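Local coordinates for thioredoxin family protein (PDB 2YP6) that is a surface-exposed thioredoxin-fold lipoprotein of Streptococcus pneumoniae that probably acts as a thiol-disulfide oxidoreductase in resistance to extracellular oxidative stress, at residues A[86-91]-A[131-136]; A[93-98]-A[102-107]; A[120-125]-A[135-140]; A[145-150]-A[156-161]. All blocks are in the same frame, centred on the assembly; numbering follows the deposited sequence.

Interaction 1. Residues A[86-91]-A[131-136]; sequences KSMPEL and KDIPVL
Just ahead of Met88, which packs on Ile133, Ser87 OG is gripped by two partners, Lys75 NZ and the backbone O of Cys84, near the start of helix 88-96. The contact itself is apolar. Ile133 pushes two branches against the helix. Its CG2 methyl lies 3.9 Å from Met88 CE, with Leu91 CD2 on its margin. Its CD1 methyl sits 3.8 Å from Leu91 CG and also meets the helix backbone, 3.7 Å from Leu91 O. Met88 gets there by folding: bends at chi2 and chi3 (-63° and -56°) bring its terminal methyl round to Ile133, although the side chain does not set out in that direction. Its thioether end also runs close to the CxxC region without touching it. Ile133 leads into strand 135-137 and packs as well on Met92 and Ala95 of helix 88-96 and on Thr106 of strand 102-108, while Leu91 continues inward to Tyr73 and Lys75 of strand 71-76.

Interaction 2. Residues A[93-98]-A[102-107]; sequences ELAAKP and FEILTV
Helix 88-96 is the connecting helix of a beta-alpha-beta crossover, and its last turn lays Leu94 and Ala95 on Phe102 and Ile104 at the start of the returning strand 102-108. Leu94 meets the rim of the Phe102 ring edge-on. Its CG lies in the ring plane, 3.8 Å from Phe102 CZ, and its two methyls divide the edge between them, CD2 at 3.7 Å from Phe102 CE2 and CD1 at 3.8 Å from Phe102 CZ. Phe102 can offer that edge because its CG stands between the backbone N and the carbonyl carbon (chi1 62°), and the two side chains cross at about a right angle. Strands 71-76 and 102-108 run parallel side by side in the central sheet of the thioredoxin fold, so this contact seats the end of the crossover helix on the second of them. Ile104 does so by placing CD1 against the helix backbone, 3.6 Å from Ala95 CA, with Ala95 CB 3.8 Å from the same methyl. Further out, Phe102 stacks on Phe181 of helix 174-182 and receives Arg100 in a cation-pi contact, and a malonate ion, probably from the crystallisation liquor, hydrogen-bonds to Ile104 N.

Interaction 3. Residues A[120-125]-A[135-140]; sequences QFPQWF and VLYDTK
The second beta-alpha-beta unit of the thioredoxin fold runs from strand 102-108 through helix 120-127 to strand 135-137, and here Phe121, Pro122 and Phe125 of its helix meet Val135 and Tyr137 of its last strand. Helix segment and strand run nearly antiparallel, at 165°, with their axes 11.7 Å apart. Phe121 and Phe125, one helical turn apart, each take one methyl of Val135. CG1, which stands anti to the backbone N (chi1 179°), touches Phe121 CE2 at 3.8 Å, and CG2 meets Phe125 CE1 at 3.8 Å. Tyr137 sets out less directly, but its far end comes in beside the start of the helix. With chi2 at -8° its CD1 is nearly eclipsed with CA, and the CE1 edge of the ring turns to Phe121, whose CD2 lies close to the tyrosine plane, 4.2 Å from Tyr137 CE1. The phenol oxygen ends over the proline: Tyr137 OH is 3.6 Å from Pro122 CD, the side chains crossing at about a right angle. Beyond the strand, the carboxylate of Asp138 bonds to Thr143 OG1 and Phe144 N at the next helix. Apart from the phenol oxygen the touching atoms are carbon, so the cohesion comes from close packing; Tyr137 OH is buried there with no polar partner in the model, which probably carries a desolvation cost.

Interaction 4. Residues A[145-150]-A[156-161]; sequences QAYQIR and YLIDSQ
Tyr147 and Tyr156 form a T-shaped pair just where helix 142-146 ends in a Schellman motif and strand 154-158 runs beneath. In that motif Gln148, with positive phi, is the C-prime residue: Gln148 N bonds back to Gln145 O, and Ile149 N to Phe144 O. Tyr147 has its CG anti to the carbonyl carbon (chi1 -79°), which swings the ring out over the strand, and Tyr156 takes a similar chi1 of -72°, lifting its ring toward the helix end. The edge of Tyr147 thus points into the face of Tyr156. The planes meet at 76° with centroids 5.1 Å apart, and Tyr147 CD2 hangs 3.7 Å above the middle of the Tyr156 ring. Ile149 comes in at the rim instead, running antiparallel alongside the ring, with its CD1 in the ring plane and 3.7 Å from Tyr156 CE1. The phenol end of Tyr156 reaches the turn backbone. Its OH lies a modelled 2.5 Å from Tyr147 O, so short that the length is doubtful; a hydrogen bond there is likely but not settled, since the proton has another acceptor within reach. A water bridges the same hydroxyl to the next carbonyl, 2.9 Å from Tyr156 OH and 3.0 Å from Gln148 O. Phe76 of strand 71-76 packs against both tyrosines. At the other end of its ring, Tyr147 OH hydrogen-bonds to Pro50 O and passes 4.2 Å from Ile158 CD1.

Overall arrangement
All four contacts seat helices, or the turn after one, on the same central sheet. Interactions 1 and 2 use successive parts of helix 88-96; their centres lie about 8 Å apart, and neighbouring strands join them, with Pro134 O 2.8 Å from Thr106 OG1 and Leu136 N 2.8 Å from Thr106 O, both probable hydrogen bonds. Interaction 3 shares Val135 and Leu136 with interaction 1, at about 12 Å between centres. Interaction 4 stands apart, touching none of the others and lying across the chain's centre from 1 and 3. It is near the bound 3-cyclohexyl-1-propylphosphocholine, whose pocket includes Trp80 and Phe144: Ile149's side chain is about 6 Å from it, Phe121's about 12 Å. Met88 of interaction 1 lies near the Cys81-Cys84 disulfide without touching it.

Interaction 1. Residues A[86-91]-A[131-136]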
loop_
_atom_site.group_PDB
_atom_site.type_symbol
_atom_site.label_atom_id
_atom_site.label_comp_id
_atom_site.label_asym_id
_atom_site.label_seq_id
_atom_site.Cartn_x
_atom_site.Cartn_y
_atom_site.Cartn_z
ATOM N N LYS A 86 5.749 11.869 4.441
ATOM C CA LYS A 86 5.834 12.915 3.453
ATOM C C LYS A 86 5.126 12.523 2.155
ATOM O O LYS A 86 4.624 13.375 1.431
ATOM C CB LYS A 86 7.300 13.265 3.212
ATOM C CG LYS A 86 7.542 14.216 2.079
ATOM C CD LYS A 86 8.930 14.787 2.144
ATOM C CE LYS A 86 9.300 15.355 0.793
ATOM N NZ LYS A 86 10.654 15.977 0.787
ATOM N N SER A 87 5.076 11.235 1.856
ATOM C CA SER A 87 4.458 10.777 0.619
ATOM C C SER A 87 2.937 10.566 0.761
ATOM O O SER A 87 2.253 10.305 -0.216
ATOM C CB SER A 87 5.143 9.477 0.140
ATOM O OG SER A 87 4.760 8.365 0.914
ATOM N N MET A 88 2.374 10.721 1.950
ATOM C CA MET A 88 0.953 10.383 2.096
ATOM C C MET A 88 -0.037 11.413 1.463
ATOM O O MET A 88 -1.018 10.994 0.838
ATOM C CB MET A 88 0.580 10.115 3.557
ATOM C CG MET A 88 1.218 8.857 4.138
ATOM S SD MET A 88 0.715 7.298 3.306
ATOM C CE MET A 88 -0.981 7.477 3.499
ATOM N N PRO A 89 0.193 12.726 1.656
ATOM C CA PRO A 89 -0.733 13.681 1.010
ATOM C C PRO A 89 -0.790 13.494 -0.516
ATOM O O PRO A 89 -1.878 13.569 -1.118
ATOM C CB PRO A 89 -0.152 15.046 1.385
ATOM C CG PRO A 89 0.482 14.784 2.766
ATOM C CD PRO A 89 1.120 13.410 2.587
ATOM N N GLU A 90 0.346 13.200 -1.131
ATOM C CA GLU A 90 0.357 12.998 -2.566
ATOM C C GLU A 90 -0.483 11.755 -2.897
ATOM O O GLU A 90 -1.204 11.743 -3.883
ATOM C CB GLU A 90 1.777 12.870 -3.113
ATOM C CG GLU A 90 1.779 12.686 -4.619
ATOM C CD GLU A 90 3.176 12.632 -5.231
ATOM O OE1 GLU A 90 4.149 12.430 -4.465
ATOM O OE2 GLU A 90 3.277 12.790 -6.477
ATOM N N LEU A 91 -0.425 10.722 -2.056
ATOM C CA LEU A 91 -1.235 9.520 -2.301
ATOM C C LEU A 91 -2.741 9.808 -2.154
ATOM O O LEU A 91 -3.564 9.275 -2.910
ATOM C CB LEU A 91 -0.816 8.391 -1.359
ATOM C CG LEU A 91 -1.426 7.020 -1.673
ATOM C CD1 LEU A 91 -1.113 6.608 -3.098
ATOM C CD2 LEU A 91 -0.946 5.980 -0.666
ATOM N N LYS A 131 -6.672 10.727 5.247
ATOM C CA LYS A 131 -7.936 10.020 5.085
ATOM C C LYS A 131 -8.077 9.540 3.650
ATOM O O LYS A 131 -7.265 9.870 2.798
ATOM C CB LYS A 131 -9.107 10.922 5.465
ATOM C CG LYS A 131 -9.188 12.187 4.638
ATOM C CD LYS A 131 -10.300 13.095 5.148
ATOM C CE LYS A 131 -10.568 14.235 4.186
ATOM N NZ LYS A 131 -11.406 13.800 3.021
ATOM N N ASP A 132 -9.117 8.748 3.397
ATOM C CA ASP A 132 -9.394 8.198 2.070
ATOM C C ASP A 132 -8.331 7.252 1.553
ATOM O O ASP A 132 -8.296 6.962 0.358
ATOM C CB ASP A 132 -9.643 9.326 1.060
ATOM C CG ASP A 132 -10.783 10.246 1.487
ATOM O OD1 ASP A 132 -11.782 9.754 2.052
ATOM O OD2 ASP A 132 -10.672 11.477 1.307
ATOM N N ILE A 133 -7.476 6.753 2.441
ATOM C CA ILE A 133 -6.421 5.820 2.062
ATOM C C ILE A 133 -6.598 4.566 2.900
ATOM O O ILE A 133 -6.533 4.654 4.113
ATOM C CB ILE A 133 -5.019 6.396 2.370
ATOM C CG1 ILE A 133 -4.741 7.609 1.493
ATOM C CG2 ILE A 133 -3.930 5.331 2.159
ATOM C CD1 ILE A 133 -4.862 7.331 0.018
ATOM N N PRO A 134 -6.840 3.404 2.268
ATOM C CA PRO A 134 -6.884 2.167 3.055
ATOM C C PRO A 134 -5.582 1.859 3.749
ATOM O O PRO A 134 -4.492 1.913 3.149
ATOM C CB PRO A 134 -7.177 1.091 2.005
ATOM C CG PRO A 134 -7.833 1.814 0.899
ATOM C CD PRO A 134 -7.198 3.154 0.855
ATOM N N VAL A 135 -5.688 1.508 5.021
ATOM C CA VAL A 135 -4.519 1.054 5.745
ATOM C C VAL A 135 -4.804 -0.327 6.285
ATOM O O VAL A 135 -5.747 -0.517 7.054
ATOM C CB VAL A 135 -4.160 1.978 6.925
ATOM C CG1 VAL A 135 -2.935 1.437 7.664
ATOM C CG2 VAL A 135 -3.921 3.407 6.452
ATOM N N LEU A 136 -3.989 -1.282 5.862
ATOM C CA LEU A 136 -4.145 -2.661 6.276
ATOM C C LEU A 136 -3.119 -2.984 7.358
ATOM O O LEU A 136 -1.974 -2.535 7.296
ATOM C CB LEU A 136 -3.945 -3.582 5.087
ATOM C CG LEU A 136 -4.852 -3.317 3.875
ATOM C CD1 LEU A 136 -4.654 -4.440 2.888
ATOM C CD2 LEU A 136 -6.320 -3.156 4.262
#

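Interaction 2. Residues A[93-98]-A[102-107]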
loop_
_atom_site.group_PDB
_atom_site.type_symbol
_atom_site.label_atom_id
_atom_site.label_comp_id
_atom_site.label_asym_id
_atom_site.label_seq_id
_atom_site.Cartn_x
_atom_site.Cartn_y
_atom_site.Cartn_z
ATOM N N GLU A 93 -4.016 12.714 -3.002
ATOM C CA GLU A 93 -4.303 13.293 -4.321
ATOM C C GLU A 93 -4.694 12.231 -5.341
ATOM O O GLU A 93 -5.649 12.397 -6.132
ATOM C CB GLU A 93 -3.088 14.031 -4.900
ATOM C CG GLU A 93 -2.842 15.404 -4.342
ATOM C CD GLU A 93 -1.568 16.036 -4.871
ATOM O OE1 GLU A 93 -0.523 15.360 -4.995
ATOM O OE2 GLU A 93 -1.604 17.232 -5.151
ATOM N N LEU A 94 -3.909 11.166 -5.371
ATOM C CA LEU A 94 -4.149 10.090 -6.312
ATOM C C LEU A 94 -5.482 9.424 -6.022
ATOM O O LEU A 94 -6.261 9.156 -6.951
ATOM C CB LEU A 94 -3.006 9.081 -6.256
ATOM C CG LEU A 94 -2.898 8.096 -7.414
ATOM C CD1 LEU A 94 -2.708 8.846 -8.720
ATOM C CD2 LEU A 94 -1.760 7.162 -7.165
ATOM N N ALA A 95 -5.773 9.183 -4.749
ATOM C CA ALA A 95 -7.019 8.509 -4.386
ATOM C C ALA A 95 -8.245 9.327 -4.782
ATOM O O ALA A 95 -9.295 8.771 -5.102
ATOM C CB ALA A 95 -7.049 8.182 -2.922
ATOM N N ALA A 96 -8.088 10.644 -4.830
ATOM C CA ALA A 96 -9.187 11.542 -5.133
ATOM C C ALA A 96 -9.516 11.594 -6.622
ATOM O O ALA A 96 -10.560 12.110 -6.997
ATOM C CB ALA A 96 -8.857 12.955 -4.635
ATOM N N LYS A 97 -8.616 11.105 -7.472
ATOM C CA LYS A 97 -8.838 11.152 -8.916
ATOM C C LYS A 97 -9.931 10.146 -9.285
ATOM O O LYS A 97 -9.911 9.009 -8.819
ATOM C CB LYS A 97 -7.568 10.800 -9.697
ATOM C CG LYS A 97 -6.347 11.658 -9.403
ATOM C CD LYS A 97 -5.875 12.429 -10.597
ATOM C CE LYS A 97 -4.664 13.276 -10.253
ATOM N NZ LYS A 97 -3.396 12.597 -10.620
ATOM N N PRO A 98 -10.883 10.564 -10.113
ATOM C CA PRO A 98 -11.975 9.676 -10.523
ATOM C C PRO A 98 -11.551 8.738 -11.647
ATOM O O PRO A 98 -10.554 8.996 -12.321
ATOM C CB PRO A 98 -13.021 10.660 -11.048
ATOM C CG PRO A 98 -12.208 11.744 -11.658
ATOM C CD PRO A 98 -11.003 11.897 -10.732
ATOM N N PHE A 102 -7.056 1.445 -11.175
ATOM C CA PHE A 102 -6.340 0.834 -10.075
ATOM C C PHE A 102 -6.924 1.207 -8.706
ATOM O O PHE A 102 -7.536 2.248 -8.549
ATOM C CB PHE A 102 -4.846 1.189 -10.109
ATOM C CG PHE A 102 -4.543 2.658 -9.983
ATOM C CD1 PHE A 102 -4.523 3.474 -11.105
ATOM C CD2 PHE A 102 -4.215 3.212 -8.752
ATOM C CE1 PHE A 102 -4.210 4.822 -10.999
ATOM C CE2 PHE A 102 -3.902 4.564 -8.645
ATOM C CZ PHE A 102 -3.905 5.361 -9.788
ATOM N N GLU A 103 -6.720 0.322 -7.753
ATOM C CA GLU A 103 -7.088 0.517 -6.363
ATOM C C GLU A 103 -5.822 0.794 -5.582
ATOM O O GLU A 103 -4.773 0.194 -5.854
ATOM C CB GLU A 103 -7.739 -0.755 -5.830
ATOM C CG GLU A 103 -7.758 -0.903 -4.300
ATOM C CD GLU A 103 -8.939 -0.186 -3.613
ATOM O OE1 GLU A 103 -9.932 0.138 -4.322
ATOM O OE2 GLU A 103 -8.851 0.049 -2.364
ATOM N N ILE A 104 -5.931 1.663 -4.591
ATOM C CA ILE A 104 -4.842 1.932 -3.666
ATOM C C ILE A 104 -5.031 1.189 -2.335
ATOM O O ILE A 104 -6.103 1.272 -1.705
ATOM C CB ILE A 104 -4.731 3.450 -3.375
ATOM C CG1 ILE A 104 -4.440 4.201 -4.668
ATOM C CG2 ILE A 104 -3.698 3.694 -2.324
ATOM C CD1 ILE A 104 -4.860 5.661 -4.651
ATOM N N LEU A 105 -3.979 0.483 -1.915
ATOM C CA LEU A 105 -3.939 -0.205 -0.624
ATOM C C LEU A 105 -2.596 0.082 0.001
ATOM O O LEU A 105 -1.563 0.055 -0.685
ATOM C CB LEU A 105 -4.049 -1.726 -0.757
ATOM C CG LEU A 105 -5.330 -2.309 -1.333
ATOM C CD1 LEU A 105 -5.203 -3.828 -1.459
ATOM C CD2 LEU A 105 -6.517 -1.931 -0.489
ATOM N N THR A 106 -2.599 0.374 1.295
ATOM C CA THR A 106 -1.340 0.551 2.003
ATOM C C THR A 106 -1.315 -0.408 3.172
ATOM O O THR A 106 -2.369 -0.789 3.660
ATOM C CB THR A 106 -1.088 1.998 2.458
ATOM O OG1 THR A 106 -1.797 2.267 3.679
ATOM C CG2 THR A 106 -1.495 2.989 1.361
ATOM N N VAL A 107 -0.105 -0.778 3.594
ATOM C CA VAL A 107 0.118 -1.757 4.643
ATOM C C VAL A 107 1.125 -1.231 5.672
ATOM O O VAL A 107 2.208 -0.744 5.309
ATOM C CB VAL A 107 0.658 -3.084 4.060
ATOM C CG1 VAL A 107 0.689 -4.181 5.156
ATOM C CG2 VAL A 107 -0.158 -3.537 2.829
#

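Interaction 3. Residues A[120-125]-A[135-140]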
loop_
_atom_site.group_PDB
_atom_site.type_symbol
_atom_site.label_atom_id
_atom_site.label_comp_id
_atom_site.label_asym_id
_atom_site.label_seq_id
_atom_site.Cartn_x
_atom_site.Cartn_y
_atom_site.Cartn_z
ATOM N N GLN A 120 -3.262 3.259 18.968
ATOM C CA GLN A 120 -2.706 4.586 18.774
ATOM C C GLN A 120 -2.664 5.007 17.307
ATOM O O GLN A 120 -2.780 6.197 17.002
ATOM C CB GLN A 120 -1.300 4.677 19.368
ATOM C CG GLN A 120 -1.243 4.514 20.911
ATOM C CD GLN A 120 -2.003 5.589 21.697
ATOM O OE1 GLN A 120 -2.633 6.484 21.126
ATOM N NE2 GLN A 120 -1.941 5.493 23.026
ATOM N N PHE A 121 -2.482 4.054 16.403
ATOM C CA PHE A 121 -2.269 4.406 15.002
ATOM C C PHE A 121 -3.396 5.239 14.378
ATOM O O PHE A 121 -3.127 6.263 13.743
ATOM C CB PHE A 121 -1.976 3.188 14.129
ATOM C CG PHE A 121 -1.711 3.553 12.701
ATOM C CD1 PHE A 121 -0.452 3.960 12.299
ATOM C CD2 PHE A 121 -2.740 3.560 11.778
ATOM C CE1 PHE A 121 -0.219 4.355 11.003
ATOM C CE2 PHE A 121 -2.515 3.954 10.484
ATOM C CZ PHE A 121 -1.249 4.344 10.096
ATOM N N PRO A 122 -4.646 4.803 14.537
ATOM C CA PRO A 122 -5.710 5.554 13.864
ATOM C C PRO A 122 -5.846 6.983 14.366
ATOM O O PRO A 122 -6.128 7.870 13.557
ATOM C CB PRO A 122 -6.974 4.718 14.115
ATOM C CG PRO A 122 -6.610 3.671 15.097
ATOM C CD PRO A 122 -5.134 3.580 15.197
ATOM N N GLN A 123 -5.603 7.208 15.653
ATOM C CA GLN A 123 -5.644 8.542 16.222
ATOM C C GLN A 123 -4.568 9.411 15.571
ATOM O O GLN A 123 -4.836 10.532 15.113
ATOM C CB GLN A 123 -5.452 8.481 17.753
ATOM C CG GLN A 123 -5.089 9.836 18.382
ATOM C CD GLN A 123 -4.914 9.788 19.911
ATOM O OE1 GLN A 123 -4.687 8.726 20.501
ATOM N NE2 GLN A 123 -5.018 10.951 20.549
ATOM N N TRP A 124 -3.353 8.885 15.508
ATOM C CA TRP A 124 -2.250 9.586 14.863
ATOM C C TRP A 124 -2.562 9.892 13.376
ATOM O O TRP A 124 -2.322 10.997 12.896
ATOM C CB TRP A 124 -0.975 8.736 14.960
ATOM C CG TRP A 124 0.161 9.329 14.208
ATOM C CD1 TRP A 124 1.007 10.302 14.648
ATOM C CD2 TRP A 124 0.574 9.015 12.867
ATOM N NE1 TRP A 124 1.924 10.602 13.672
ATOM C CE2 TRP A 124 1.678 9.836 12.570
ATOM C CE3 TRP A 124 0.122 8.121 11.893
ATOM C CZ2 TRP A 124 2.326 9.799 11.340
ATOM C CZ3 TRP A 124 0.778 8.076 10.687
ATOM C CH2 TRP A 124 1.871 8.906 10.422
ATOM N N PHE A 125 -3.095 8.905 12.669
ATOM C CA PHE A 125 -3.377 9.020 11.238
ATOM C C PHE A 125 -4.331 10.187 10.997
ATOM O O PHE A 125 -4.104 11.043 10.139
ATOM C CB PHE A 125 -3.996 7.701 10.770
ATOM C CG PHE A 125 -4.172 7.575 9.283
ATOM C CD1 PHE A 125 -3.118 7.229 8.472
ATOM C CD2 PHE A 125 -5.411 7.759 8.719
ATOM C CE1 PHE A 125 -3.300 7.090 7.113
ATOM C CE2 PHE A 125 -5.594 7.621 7.377
ATOM C CZ PHE A 125 -4.542 7.276 6.576
ATOM N N VAL A 135 -5.688 1.508 5.021
ATOM C CA VAL A 135 -4.519 1.054 5.745
ATOM C C VAL A 135 -4.804 -0.327 6.285
ATOM O O VAL A 135 -5.747 -0.517 7.054
ATOM C CB VAL A 135 -4.160 1.978 6.925
ATOM C CG1 VAL A 135 -2.935 1.437 7.664
ATOM C CG2 VAL A 135 -3.921 3.407 6.452
ATOM N N LEU A 136 -3.989 -1.282 5.862
ATOM C CA LEU A 136 -4.145 -2.661 6.276
ATOM C C LEU A 136 -3.119 -2.984 7.358
ATOM O O LEU A 136 -1.974 -2.535 7.296
ATOM C CB LEU A 136 -3.945 -3.582 5.087
ATOM C CG LEU A 136 -4.852 -3.317 3.875
ATOM C CD1 LEU A 136 -4.654 -4.440 2.888
ATOM C CD2 LEU A 136 -6.320 -3.156 4.262
ATOM N N TYR A 137 -3.542 -3.792 8.321
ATOM C CA TYR A 137 -2.738 -4.099 9.500
ATOM C C TYR A 137 -2.076 -5.450 9.351
ATOM O O TYR A 137 -2.709 -6.483 9.537
ATOM C CB TYR A 137 -3.633 -4.155 10.716
ATOM C CG TYR A 137 -4.110 -2.821 11.250
ATOM C CD1 TYR A 137 -3.619 -1.625 10.756
ATOM C CD2 TYR A 137 -5.029 -2.773 12.281
ATOM C CE1 TYR A 137 -4.058 -0.393 11.270
ATOM C CE2 TYR A 137 -5.460 -1.561 12.809
ATOM C CZ TYR A 137 -4.969 -0.377 12.304
ATOM O OH TYR A 137 -5.416 0.822 12.825
ATOM N N ASP A 138 -0.781 -5.436 9.080
ATOM C CA ASP A 138 0.012 -6.655 8.995
ATOM C C ASP A 138 0.474 -7.043 10.409
ATOM O O ASP A 138 1.638 -6.912 10.757
ATOM C CB ASP A 138 1.210 -6.428 8.087
ATOM C CG ASP A 138 1.839 -7.720 7.625
ATOM O OD1 ASP A 138 1.116 -8.733 7.571
ATOM O OD2 ASP A 138 3.041 -7.709 7.306
ATOM N N THR A 139 -0.454 -7.548 11.201
ATOM C CA THR A 139 -0.214 -7.811 12.627
ATOM C C THR A 139 0.741 -8.967 12.918
ATOM O O THR A 139 1.156 -9.161 14.064
ATOM C CB THR A 139 -1.530 -8.097 13.346
ATOM O OG1 THR A 139 -2.198 -9.180 12.666
ATOM C CG2 THR A 139 -2.390 -6.858 13.373
ATOM N N LYS A 140 1.106 -9.714 11.881
ATOM C CA LYS A 140 2.041 -10.824 12.021
ATOM C C LYS A 140 3.316 -10.594 11.243
ATOM O O LYS A 140 4.206 -11.435 11.272
ATOM C CB LYS A 140 1.398 -12.117 11.521
ATOM C CG LYS A 140 0.214 -12.601 12.307
ATOM C CD LYS A 140 -0.531 -13.672 11.534
ATOM C CE LYS A 140 -1.924 -13.920 12.101
ATOM N NZ LYS A 140 -2.684 -14.947 11.326
#

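Interaction 4. Residues A[145-150]-A[156-161]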
loop_
_atom_site.group_PDB
_atom_site.type_symbol
_atom_site.label_atom_id
_atom_site.label_comp_id
_atom_site.label_asym_id
_atom_site.label_seq_id
_atom_site.Cartn_x
_atom_site.Cartn_y
_atom_site.Cartn_z
ATOM N N GLN A 145 6.966 -9.694 5.117
ATOM C CA GLN A 145 7.903 -10.767 4.832
ATOM C C GLN A 145 7.668 -11.328 3.432
ATOM O O GLN A 145 8.619 -11.541 2.673
ATOM C CB GLN A 145 7.768 -11.884 5.867
ATOM C CG GLN A 145 8.790 -12.980 5.722
ATOM C CD GLN A 145 8.712 -14.000 6.854
ATOM O OE1 GLN A 145 7.901 -13.867 7.776
ATOM N NE2 GLN A 145 9.556 -15.020 6.786
ATOM N N ALA A 146 6.409 -11.584 3.098
ATOM C CA ALA A 146 6.087 -12.169 1.808
ATOM C C ALA A 146 6.568 -11.288 0.657
ATOM O O ALA A 146 6.998 -11.801 -0.381
ATOM C CB ALA A 146 4.597 -12.404 1.683
ATOM N N TYR A 147 6.460 -9.971 0.819
ATOM C CA TYR A 147 6.850 -9.042 -0.234
ATOM C C TYR A 147 8.333 -8.616 -0.121
ATOM O O TYR A 147 8.804 -7.710 -0.838
ATOM C CB TYR A 147 5.892 -7.820 -0.253
ATOM C CG TYR A 147 4.564 -8.111 -0.927
ATOM C CD1 TYR A 147 3.594 -8.876 -0.317
ATOM C CD2 TYR A 147 4.298 -7.632 -2.210
ATOM C CE1 TYR A 147 2.408 -9.165 -0.963
ATOM C CE2 TYR A 147 3.113 -7.904 -2.837
ATOM C CZ TYR A 147 2.183 -8.692 -2.225
ATOM O OH TYR A 147 1.001 -8.944 -2.868
ATOM N N GLN A 148 9.060 -9.269 0.778
ATOM C CA GLN A 148 10.501 -9.047 0.945
ATOM C C GLN A 148 10.872 -7.579 1.090
ATOM O O GLN A 148 11.802 -7.068 0.449
ATOM C CB GLN A 148 11.248 -9.683 -0.219
ATOM C CG GLN A 148 10.996 -11.193 -0.314
ATOM C CD GLN A 148 11.910 -11.877 -1.309
ATOM O OE1 GLN A 148 11.448 -12.548 -2.226
ATOM N NE2 GLN A 148 13.213 -11.716 -1.127
ATOM N N ILE A 149 10.168 -6.898 1.975
ATOM C CA ILE A 149 10.420 -5.491 2.168
ATOM C C ILE A 149 11.806 -5.310 2.798
ATOM O O ILE A 149 12.137 -5.984 3.766
ATOM C CB ILE A 149 9.314 -4.864 3.011
ATOM C CG1 ILE A 149 7.964 -5.040 2.298
ATOM C CG2 ILE A 149 9.611 -3.385 3.294
ATOM C CD1 ILE A 149 7.923 -4.466 0.876
ATOM N N ARG A 150 12.626 -4.443 2.207
ATOM C CA ARG A 150 13.968 -4.150 2.741
ATOM C C ARG A 150 14.037 -2.697 3.228
ATOM O O ARG A 150 14.781 -2.376 4.158
ATOM C CB ARG A 150 15.040 -4.390 1.664
ATOM C CG ARG A 150 14.829 -3.520 0.406
ATOM C CD ARG A 150 16.075 -3.380 -0.505
ATOM N NE ARG A 150 16.325 -4.582 -1.304
ATOM C CZ ARG A 150 16.898 -4.599 -2.511
ATOM N NH1 ARG A 150 17.297 -3.478 -3.105
ATOM N NH2 ARG A 150 17.065 -5.764 -3.126
ATOM N N TYR A 156 4.526 -1.651 -4.737
ATOM C CA TYR A 156 4.343 -2.658 -5.780
ATOM C C TYR A 156 3.146 -2.238 -6.592
ATOM O O TYR A 156 2.082 -1.970 -6.050
ATOM C CB TYR A 156 4.082 -4.033 -5.159
ATOM C CG TYR A 156 5.313 -4.613 -4.527
ATOM C CD1 TYR A 156 5.711 -4.233 -3.257
ATOM C CD2 TYR A 156 6.092 -5.534 -5.213
ATOM C CE1 TYR A 156 6.848 -4.752 -2.689
ATOM C CE2 TYR A 156 7.231 -6.052 -4.648
ATOM C CZ TYR A 156 7.612 -5.644 -3.384
ATOM O OH TYR A 156 8.748 -6.173 -2.804
ATOM N N LEU A 157 3.346 -2.121 -7.907
ATOM C CA LEU A 157 2.256 -1.820 -8.816
ATOM C C LEU A 157 1.899 -3.125 -9.519
ATOM O O LEU A 157 2.690 -3.674 -10.299
ATOM C CB LEU A 157 2.699 -0.734 -9.799
ATOM C CG LEU A 157 3.294 0.546 -9.216
ATOM C CD1 LEU A 157 3.431 1.623 -10.298
ATOM C CD2 LEU A 157 2.473 1.051 -8.051
ATOM N N ILE A 158 0.730 -3.646 -9.169
ATOM C CA ILE A 158 0.299 -4.975 -9.531
ATOM C C ILE A 158 -0.715 -4.844 -10.674
ATOM O O ILE A 158 -1.570 -3.967 -10.666
ATOM C CB ILE A 158 -0.358 -5.671 -8.295
ATOM C CG1 ILE A 158 0.648 -5.759 -7.140
ATOM C CG2 ILE A 158 -0.909 -7.048 -8.636
ATOM C CD1 ILE A 158 0.022 -6.204 -5.848
ATOM N N ASP A 159 -0.577 -5.694 -11.687
ATOM C CA ASP A 159 -1.389 -5.544 -12.872
ATOM C C ASP A 159 -2.766 -6.220 -12.705
ATOM O O ASP A 159 -3.045 -6.820 -11.670
ATOM C CB ASP A 159 -0.609 -6.029 -14.114
ATOM C CG ASP A 159 -0.475 -7.550 -14.213
ATOM O OD1 ASP A 159 -1.214 -8.310 -13.556
ATOM O OD2 ASP A 159 0.351 -8.001 -15.037
ATOM N N SER A 160 -3.628 -6.098 -13.712
ATOM C CA SER A 160 -5.010 -6.570 -13.581
ATOM C C SER A 160 -5.070 -8.080 -13.506
ATOM O O SER A 160 -6.098 -8.626 -13.154
ATOM C CB SER A 160 -5.877 -6.072 -14.738
ATOM O OG SER A 160 -5.523 -6.707 -15.931
ATOM N N GLN A 161 -3.962 -8.746 -13.844
ATOM C CA GLN A 161 -3.902 -10.187 -13.796
ATOM C C GLN A 161 -3.280 -10.697 -12.498
ATOM O O GLN A 161 -3.084 -11.900 -12.349
ATOM C CB GLN A 161 -3.113 -10.714 -14.993
ATOM C CG GLN A 161 -3.587 -10.176 -16.344
ATOM C CD GLN A 161 -5.021 -10.557 -16.653
ATOM O OE1 GLN A 161 -5.332 -11.725 -16.833
ATOM N NE2 GLN A 161 -5.904 -9.564 -16.715
HETATM O O HOH W 1 11.090 -5.026 -1.561
#